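Long-range contacts in guanine nucleotide exchange factor p115rhogef (Homo sapiens, PDB 1IAP), which probably activates Rho by guanine nucleotide exchange, its N-terminal RGS-like domain, the part described here, being of the kind that engages heterotrimeric G-protein alpha subunits: residues 19-24 / 111-116; 4-9 / 115-120; 32-37 / 107-112. All coordinates share one frame; numbering follows the deposited sequence.

Interaction 1: 19-24 / 111-116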
# COMPACT_ATOMS: atom_id res chain seq x y z
N MET A 19 -7.29 -4.99 0.01
CA MET A 19 -6.73 -6.24 -0.51
C MET A 19 -7.20 -6.51 -1.95
O MET A 19 -6.42 -7.00 -2.77
CB MET A 19 -7.10 -7.44 0.38
CG MET A 19 -6.20 -7.63 1.61
SD MET A 19 -4.43 -7.70 1.18
CE MET A 19 -4.42 -8.98 -0.07
N ALA A 20 -8.47 -6.24 -2.24
CA ALA A 20 -9.00 -6.46 -3.59
C ALA A 20 -8.27 -5.53 -4.56
O ALA A 20 -7.84 -5.95 -5.63
CB ALA A 20 -10.52 -6.19 -3.62
N LEU A 21 -8.11 -4.28 -4.15
CA LEU A 21 -7.42 -3.28 -4.97
C LEU A 21 -5.97 -3.71 -5.19
O LEU A 21 -5.47 -3.63 -6.31
CB LEU A 21 -7.46 -1.91 -4.28
CG LEU A 21 -6.62 -0.79 -4.90
CD1 LEU A 21 -7.13 -0.45 -6.29
CD2 LEU A 21 -6.67 0.44 -3.99
N LEU A 22 -5.32 -4.16 -4.12
CA LEU A 22 -3.93 -4.60 -4.19
C LEU A 22 -3.76 -5.75 -5.17
O LEU A 22 -2.83 -5.75 -5.97
CB LEU A 22 -3.43 -5.02 -2.80
CG LEU A 22 -2.48 -4.13 -1.98
CD1 LEU A 22 -2.06 -2.88 -2.72
CD2 LEU A 22 -3.12 -3.79 -0.66
N GLN A 23 -4.65 -6.75 -5.09
CA GLN A 23 -4.55 -7.89 -6.00
C GLN A 23 -4.70 -7.44 -7.44
O GLN A 23 -3.98 -7.91 -8.32
CB GLN A 23 -5.59 -8.96 -5.68
CG GLN A 23 -5.53 -10.14 -6.65
CD GLN A 23 -6.38 -11.31 -6.24
OE1 GLN A 23 -6.98 -11.99 -7.08
NE2 GLN A 23 -6.42 -11.58 -4.95
N HIS A 24 -5.62 -6.51 -7.67
CA HIS A 24 -5.85 -5.97 -9.01
C HIS A 24 -4.56 -5.30 -9.51
O HIS A 24 -4.01 -5.70 -10.54
CB HIS A 24 -6.99 -4.95 -8.97
CG HIS A 24 -7.32 -4.34 -10.30
ND1 HIS A 24 -7.91 -5.05 -11.32
CD2 HIS A 24 -7.14 -3.08 -10.77
CE1 HIS A 24 -8.09 -4.25 -12.36
NE2 HIS A 24 -7.63 -3.05 -12.05
N ARG A 111 -4.86 6.93 -11.34
CA ARG A 111 -5.25 6.22 -12.57
C ARG A 111 -5.58 4.76 -12.28
O ARG A 111 -6.46 4.18 -12.90
CB ARG A 111 -4.16 6.32 -13.63
CG ARG A 111 -4.09 7.67 -14.33
CD ARG A 111 -3.00 7.70 -15.39
NE ARG A 111 -1.67 7.56 -14.81
CZ ARG A 111 -0.64 6.97 -15.41
NH1 ARG A 111 -0.78 6.45 -16.62
NH2 ARG A 111 0.53 6.90 -14.79
N GLN A 112 -4.85 4.17 -11.34
CA GLN A 112 -5.08 2.78 -10.96
C GLN A 112 -6.40 2.63 -10.22
O GLN A 112 -7.11 1.65 -10.41
CB GLN A 112 -3.90 2.27 -10.13
CG GLN A 112 -2.61 2.19 -10.93
CD GLN A 112 -1.39 2.00 -10.06
OE1 GLN A 112 -1.48 1.56 -8.91
NE2 GLN A 112 -0.22 2.34 -10.60
N LEU A 113 -6.74 3.60 -9.37
CA LEU A 113 -8.01 3.57 -8.64
C LEU A 113 -9.15 3.72 -9.65
O LEU A 113 -10.17 3.04 -9.56
CB LEU A 113 -8.08 4.69 -7.61
CG LEU A 113 -7.42 4.42 -6.26
CD1 LEU A 113 -7.38 5.70 -5.44
CD2 LEU A 113 -8.19 3.33 -5.53
N GLU A 114 -8.95 4.61 -10.61
CA GLU A 114 -9.93 4.86 -11.67
C GLU A 114 -10.17 3.56 -12.43
O GLU A 114 -11.32 3.15 -12.61
CB GLU A 114 -9.40 5.93 -12.63
CG GLU A 114 -10.29 6.22 -13.83
CD GLU A 114 -9.69 7.26 -14.77
OE1 GLU A 114 -8.62 7.84 -14.44
OE2 GLU A 114 -10.28 7.50 -15.85
N ASP A 115 -9.09 2.89 -12.83
CA ASP A 115 -9.19 1.64 -13.56
C ASP A 115 -9.91 0.57 -12.74
O ASP A 115 -10.73 -0.17 -13.27
CB ASP A 115 -7.80 1.12 -13.97
CG ASP A 115 -7.88 -0.12 -14.84
OD1 ASP A 115 -7.58 -1.23 -14.34
OD2 ASP A 115 -8.27 0.01 -16.02
N PHE A 116 -9.61 0.51 -11.45
CA PHE A 116 -10.26 -0.46 -10.58
C PHE A 116 -11.77 -0.21 -10.55
O PHE A 116 -12.56 -1.14 -10.70
CB PHE A 116 -9.70 -0.40 -9.15
CG PHE A 116 -10.30 -1.43 -8.23
CD1 PHE A 116 -9.70 -2.67 -8.07
CD2 PHE A 116 -11.51 -1.18 -7.58
CE1 PHE A 116 -10.29 -3.67 -7.27
CE2 PHE A 116 -12.11 -2.17 -6.78
CZ PHE A 116 -11.50 -3.42 -6.63
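Segments 19-24 and 111-116 are both helical and cross nearly at right angles, 103° between their directions, with axes 10.6 Å apart and the CA atoms of Leu21 and Phe116 the nearest pair. Phe116 spans the distance between the helices. A chi1 of -177° swings its ring away from the backbone N of its own residue and across to the turn Ala20-His24, where Phe116 CE1 lies 3.7 Å from Leu21 CA and Phe116 CD1 lies 3.7 Å from His24 CB. The edge of this ring is turned toward the face of the His24 imidazole in a T-shaped pair with planes at 86°. A flat, apolar ring suits this place, offering its edge to the imidazole while Leu21 CD1 touches Phe116 CG and CD1. In this all-helical RGS-like domain the contact joins helix 15-28 to helix 106-121, and five of its six touching residues are buried. His24 offers both a ring face and an N-H: His24 NE2 donates to Asp115 OD1 at 2.9 Å, the oxygen lying in the imidazole plane and being approached on its anti side, somewhat out of the carboxylate plane. Lys119 forms a salt bridge with the same carboxylate. Leu21 CD2 meets Leu113 CD2 at 3.6 Å.

Interaction 2: 4-9 / 115-120; sequences QFQSLE and DFRSKR
Phe5 O accepts a hydrogen bond from Arg117 NH1 at 2.8 Å, with the nitrogen in the carbonyl plane and the oxygen in the plane of the guanidinium. A bend at chi3 (-60°) turns the Arg117 guanidinium to this oxygen; separately, Arg117 CD lies 3.6 Å from Gln6 NE2. A long, flexible donor suits this place, since it can reach a loop carbonyl from a helix. The Phe5 ring is directed onto helix 106-121: Phe116 CE2 sits over the centre of one face, 3.5 Å from Phe5 CZ, with the two ring planes inclined at 39°. At the edge of the Phe5 ring, Arg120 NH1 comes to 3.5 Å from Phe5 CD1, and Phe5 CE1 lies over the rim of the guanidinium face. Arg120, extended from CG to NE, is held by a salt bridge from its NE to Glu128. Replacing Phe5 by an alanine would probably open a gap over Phe116 and leave the Arg120 guanidinium without its aromatic neighbour. Residues 4-9, leading into helix 8-11 with Ser7 as N-cap, pass over helix 106-121, while Phe5 also touches Leu21 of helix 15-28.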
# COMPACT_ATOMS: atom_id res chain seq x y z
N GLN A 4 -15.64 3.18 -1.03
CA GLN A 4 -14.32 2.88 -0.47
C GLN A 4 -13.21 3.07 -1.51
O GLN A 4 -12.04 3.24 -1.15
CB GLN A 4 -14.27 1.44 0.05
CG GLN A 4 -15.14 1.15 1.27
CD GLN A 4 -16.53 0.66 0.91
OE1 GLN A 4 -17.02 0.88 -0.20
NE2 GLN A 4 -17.18 -0.02 1.85
N PHE A 5 -13.58 3.07 -2.78
CA PHE A 5 -12.60 3.21 -3.86
C PHE A 5 -12.53 4.58 -4.54
O PHE A 5 -11.86 4.73 -5.56
CB PHE A 5 -12.82 2.11 -4.90
CG PHE A 5 -12.73 0.71 -4.35
CD1 PHE A 5 -13.87 -0.08 -4.24
CD2 PHE A 5 -11.50 0.20 -3.94
CE1 PHE A 5 -13.78 -1.38 -3.73
CE2 PHE A 5 -11.41 -1.10 -3.43
CZ PHE A 5 -12.55 -1.89 -3.32
N GLN A 6 -13.21 5.57 -3.97
CA GLN A 6 -13.20 6.91 -4.53
C GLN A 6 -11.83 7.57 -4.42
O GLN A 6 -11.45 8.37 -5.27
CB GLN A 6 -14.26 7.79 -3.85
CG GLN A 6 -15.69 7.39 -4.16
CD GLN A 6 -16.02 7.47 -5.65
OE1 GLN A 6 -16.01 8.56 -6.24
NE2 GLN A 6 -16.30 6.33 -6.26
N SER A 7 -11.08 7.20 -3.38
CA SER A 7 -9.75 7.76 -3.16
C SER A 7 -8.90 6.84 -2.29
O SER A 7 -9.42 5.97 -1.60
CB SER A 7 -9.84 9.14 -2.51
OG SER A 7 -10.39 9.06 -1.21
N LEU A 8 -7.59 7.07 -2.31
CA LEU A 8 -6.65 6.29 -1.52
C LEU A 8 -6.94 6.49 -0.04
O LEU A 8 -6.88 5.55 0.75
CB LEU A 8 -5.22 6.73 -1.85
CG LEU A 8 -4.03 5.82 -1.50
CD1 LEU A 8 -2.79 6.40 -2.14
CD2 LEU A 8 -3.82 5.69 0.00
N GLU A 9 -7.26 7.73 0.34
CA GLU A 9 -7.57 8.06 1.73
C GLU A 9 -8.71 7.19 2.26
O GLU A 9 -8.65 6.67 3.37
CB GLU A 9 -7.95 9.54 1.83
CG GLU A 9 -7.85 10.13 3.23
CD GLU A 9 -6.42 10.37 3.69
OE1 GLU A 9 -5.47 10.20 2.89
OE2 GLU A 9 -6.24 10.75 4.87
N ASP A 115 -9.09 2.89 -12.83
CA ASP A 115 -9.19 1.64 -13.56
C ASP A 115 -9.91 0.57 -12.74
O ASP A 115 -10.73 -0.17 -13.27
CB ASP A 115 -7.80 1.12 -13.97
CG ASP A 115 -7.88 -0.12 -14.84
OD1 ASP A 115 -7.58 -1.23 -14.34
OD2 ASP A 115 -8.27 0.01 -16.02
N PHE A 116 -9.61 0.51 -11.45
CA PHE A 116 -10.26 -0.46 -10.58
C PHE A 116 -11.77 -0.21 -10.55
O PHE A 116 -12.56 -1.14 -10.70
CB PHE A 116 -9.70 -0.40 -9.15
CG PHE A 116 -10.30 -1.43 -8.23
CD1 PHE A 116 -9.70 -2.67 -8.07
CD2 PHE A 116 -11.51 -1.18 -7.58
CE1 PHE A 116 -10.29 -3.67 -7.27
CE2 PHE A 116 -12.11 -2.17 -6.78
CZ PHE A 116 -11.50 -3.42 -6.63
N ARG A 117 -12.17 1.05 -10.36
CA ARG A 117 -13.59 1.39 -10.31
C ARG A 117 -14.35 1.01 -11.59
O ARG A 117 -15.46 0.50 -11.53
CB ARG A 117 -13.79 2.87 -10.00
CG ARG A 117 -13.32 3.27 -8.63
CD ARG A 117 -13.83 4.65 -8.25
NE ARG A 117 -13.39 5.69 -9.17
CZ ARG A 117 -12.30 6.44 -9.00
NH1 ARG A 117 -11.52 6.26 -7.93
NH2 ARG A 117 -11.98 7.36 -9.89
N SER A 118 -13.72 1.26 -12.74
CA SER A 118 -14.34 0.94 -14.03
C SER A 118 -14.47 -0.57 -14.22
O SER A 118 -15.54 -1.07 -14.58
CB SER A 118 -13.55 1.54 -15.18
OG SER A 118 -13.63 2.95 -15.16
N LYS A 119 -13.39 -1.29 -13.94
CA LYS A 119 -13.38 -2.75 -14.09
C LYS A 119 -14.37 -3.40 -13.12
O LYS A 119 -15.02 -4.38 -13.45
CB LYS A 119 -11.97 -3.30 -13.85
CG LYS A 119 -10.91 -2.81 -14.83
CD LYS A 119 -11.06 -3.44 -16.20
CE LYS A 119 -9.94 -2.99 -17.15
NZ LYS A 119 -8.59 -3.34 -16.62
N ARG A 120 -14.51 -2.80 -11.93
CA ARG A 120 -15.41 -3.33 -10.91
C ARG A 120 -16.87 -3.30 -11.37
O ARG A 120 -17.64 -4.22 -11.09
CB ARG A 120 -15.27 -2.54 -9.61
CG ARG A 120 -16.06 -3.13 -8.45
CD ARG A 120 -16.00 -2.26 -7.21
NE ARG A 120 -16.65 -2.93 -6.09
CZ ARG A 120 -17.22 -2.33 -5.06
NH1 ARG A 120 -17.22 -1.00 -4.97
NH2 ARG A 120 -17.79 -3.05 -4.12

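Interaction 3: 32-37 / 107-112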
# COMPACT_ATOMS: atom_id res chain seq x y z
N GLY A 32 4.60 -0.74 -7.04
CA GLY A 32 5.41 0.23 -6.30
C GLY A 32 4.73 1.48 -5.79
O GLY A 32 4.71 1.72 -4.58
N PRO A 33 4.14 2.30 -6.68
CA PRO A 33 3.46 3.55 -6.32
C PRO A 33 2.41 3.44 -5.21
O PRO A 33 2.43 4.23 -4.27
CB PRO A 33 2.84 3.99 -7.65
CG PRO A 33 3.86 3.51 -8.64
CD PRO A 33 4.14 2.12 -8.14
N LEU A 34 1.50 2.49 -5.34
CA LEU A 34 0.46 2.31 -4.33
C LEU A 34 1.05 1.84 -3.01
O LEU A 34 0.70 2.35 -1.96
CB LEU A 34 -0.61 1.32 -4.81
CG LEU A 34 -1.77 0.98 -3.85
CD1 LEU A 34 -2.54 2.25 -3.44
CD2 LEU A 34 -2.72 -0.00 -4.52
N LEU A 35 1.97 0.87 -3.07
CA LEU A 35 2.59 0.34 -1.87
C LEU A 35 3.38 1.42 -1.14
O LEU A 35 3.41 1.46 0.09
CB LEU A 35 3.50 -0.84 -2.21
CG LEU A 35 2.79 -2.08 -2.76
CD1 LEU A 35 3.81 -3.10 -3.22
CD2 LEU A 35 1.86 -2.66 -1.70
N CYS A 36 4.01 2.30 -1.91
CA CYS A 36 4.80 3.40 -1.37
C CYS A 36 3.91 4.35 -0.57
O CYS A 36 4.23 4.73 0.56
CB CYS A 36 5.50 4.13 -2.51
SG CYS A 36 6.41 5.60 -2.02
N CYS A 37 2.76 4.71 -1.15
CA CYS A 37 1.81 5.60 -0.50
C CYS A 37 1.28 5.02 0.80
O CYS A 37 1.12 5.73 1.79
CB CYS A 37 0.64 5.92 -1.43
SG CYS A 37 1.04 7.04 -2.80
N VAL A 107 -0.69 10.72 -9.36
CA VAL A 107 -1.20 10.51 -10.71
C VAL A 107 -1.37 9.02 -11.04
O VAL A 107 -2.45 8.59 -11.46
CB VAL A 107 -0.31 11.19 -11.78
CG1 VAL A 107 -0.73 10.75 -13.19
CG2 VAL A 107 -0.43 12.70 -11.66
N ALA A 108 -0.31 8.24 -10.85
CA ALA A 108 -0.34 6.80 -11.14
C ALA A 108 -1.38 6.07 -10.29
O ALA A 108 -2.18 5.29 -10.82
CB ALA A 108 1.03 6.19 -10.93
N VAL A 109 -1.36 6.32 -8.98
CA VAL A 109 -2.30 5.69 -8.06
C VAL A 109 -3.73 6.13 -8.40
O VAL A 109 -4.66 5.32 -8.33
CB VAL A 109 -1.98 6.06 -6.59
CG1 VAL A 109 -3.07 5.53 -5.65
CG2 VAL A 109 -0.61 5.50 -6.20
N GLY A 110 -3.87 7.39 -8.78
CA GLY A 110 -5.18 7.91 -9.15
C GLY A 110 -5.72 7.17 -10.36
O GLY A 110 -6.91 6.81 -10.40
N ARG A 111 -4.86 6.93 -11.34
CA ARG A 111 -5.25 6.22 -12.57
C ARG A 111 -5.58 4.76 -12.28
O ARG A 111 -6.46 4.18 -12.90
CB ARG A 111 -4.16 6.32 -13.63
CG ARG A 111 -4.09 7.67 -14.33
CD ARG A 111 -3.00 7.70 -15.39
NE ARG A 111 -1.67 7.56 -14.81
CZ ARG A 111 -0.64 6.97 -15.41
NH1 ARG A 111 -0.78 6.45 -16.62
NH2 ARG A 111 0.53 6.90 -14.79
N GLN A 112 -4.85 4.17 -11.34
CA GLN A 112 -5.08 2.78 -10.96
C GLN A 112 -6.40 2.63 -10.22
O GLN A 112 -7.11 1.65 -10.41
CB GLN A 112 -3.90 2.27 -10.13
CG GLN A 112 -2.61 2.19 -10.93
CD GLN A 112 -1.39 2.00 -10.06
OE1 GLN A 112 -1.48 1.56 -8.91
NE2 GLN A 112 -0.22 2.34 -10.60
O HOH W 1 0.94 1.12 -7.80
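Val109 packs against Pro33 and Leu34, and its two methyls do different work. Val109 CG2 lies against the first turn of the facing helix, 3.8 Å from both Pro33 C and Leu34 N and 4.1 Å from Cys37 SG. Val109 CG1, placed anti to the backbone N (chi1 173°), meets Leu34 CD1 at 4.0 Å, the two side chains crossing at about a right angle. A compact beta-branched residue suits this spot because it presents two methyls close to its own backbone, where the CA atoms of Leu34 and Val109 are 5.7 Å apart. Beside it Pro33 CB faces Ala108 CB, a compact ring carbon against a methyl. Proline fits the first turn of helix 32-43, where its missing N-H costs no helical hydrogen bond. One water joins the helices: Leu34 N donates to it at 2.9 Å, and it donates to Gln112 OE1 at 2.7 Å. The helix segments cross at 107°, with axes 9.0 Å apart. Farther out, Leu8 of helix 8-11 touches Val109 and Cys37, and Leu21, Leu22 and Val25 of helix 15-28 pack on Leu34. No direct hydrogen bond spans the two segments, so their adhesion is mainly apolar, and the water gives two buried polar atoms a shared partner.

Overall arrangement
All three contacts use helix 106-121, and their second segments follow one another along it: interaction 3 near its start, interaction 1 in the middle and interaction 2 toward its end. Their first segments come in the reverse order, 4-9, then 19-24, then 32-37. Interaction 3 is nested inside the loop closed by interaction 2. Centres of interactions 1 and 2 lie about 6 Å apart, those of 1 and 3 about 9 Å, and those of 2 and 3 about 12 Å. Interactions 1 and 2 share Asp115 and Phe116, while Leu8 bridges 2 and 3. The N-terminal segment and helices 15-28 and 32-43 thus pack round one helix of the RGS-like domain.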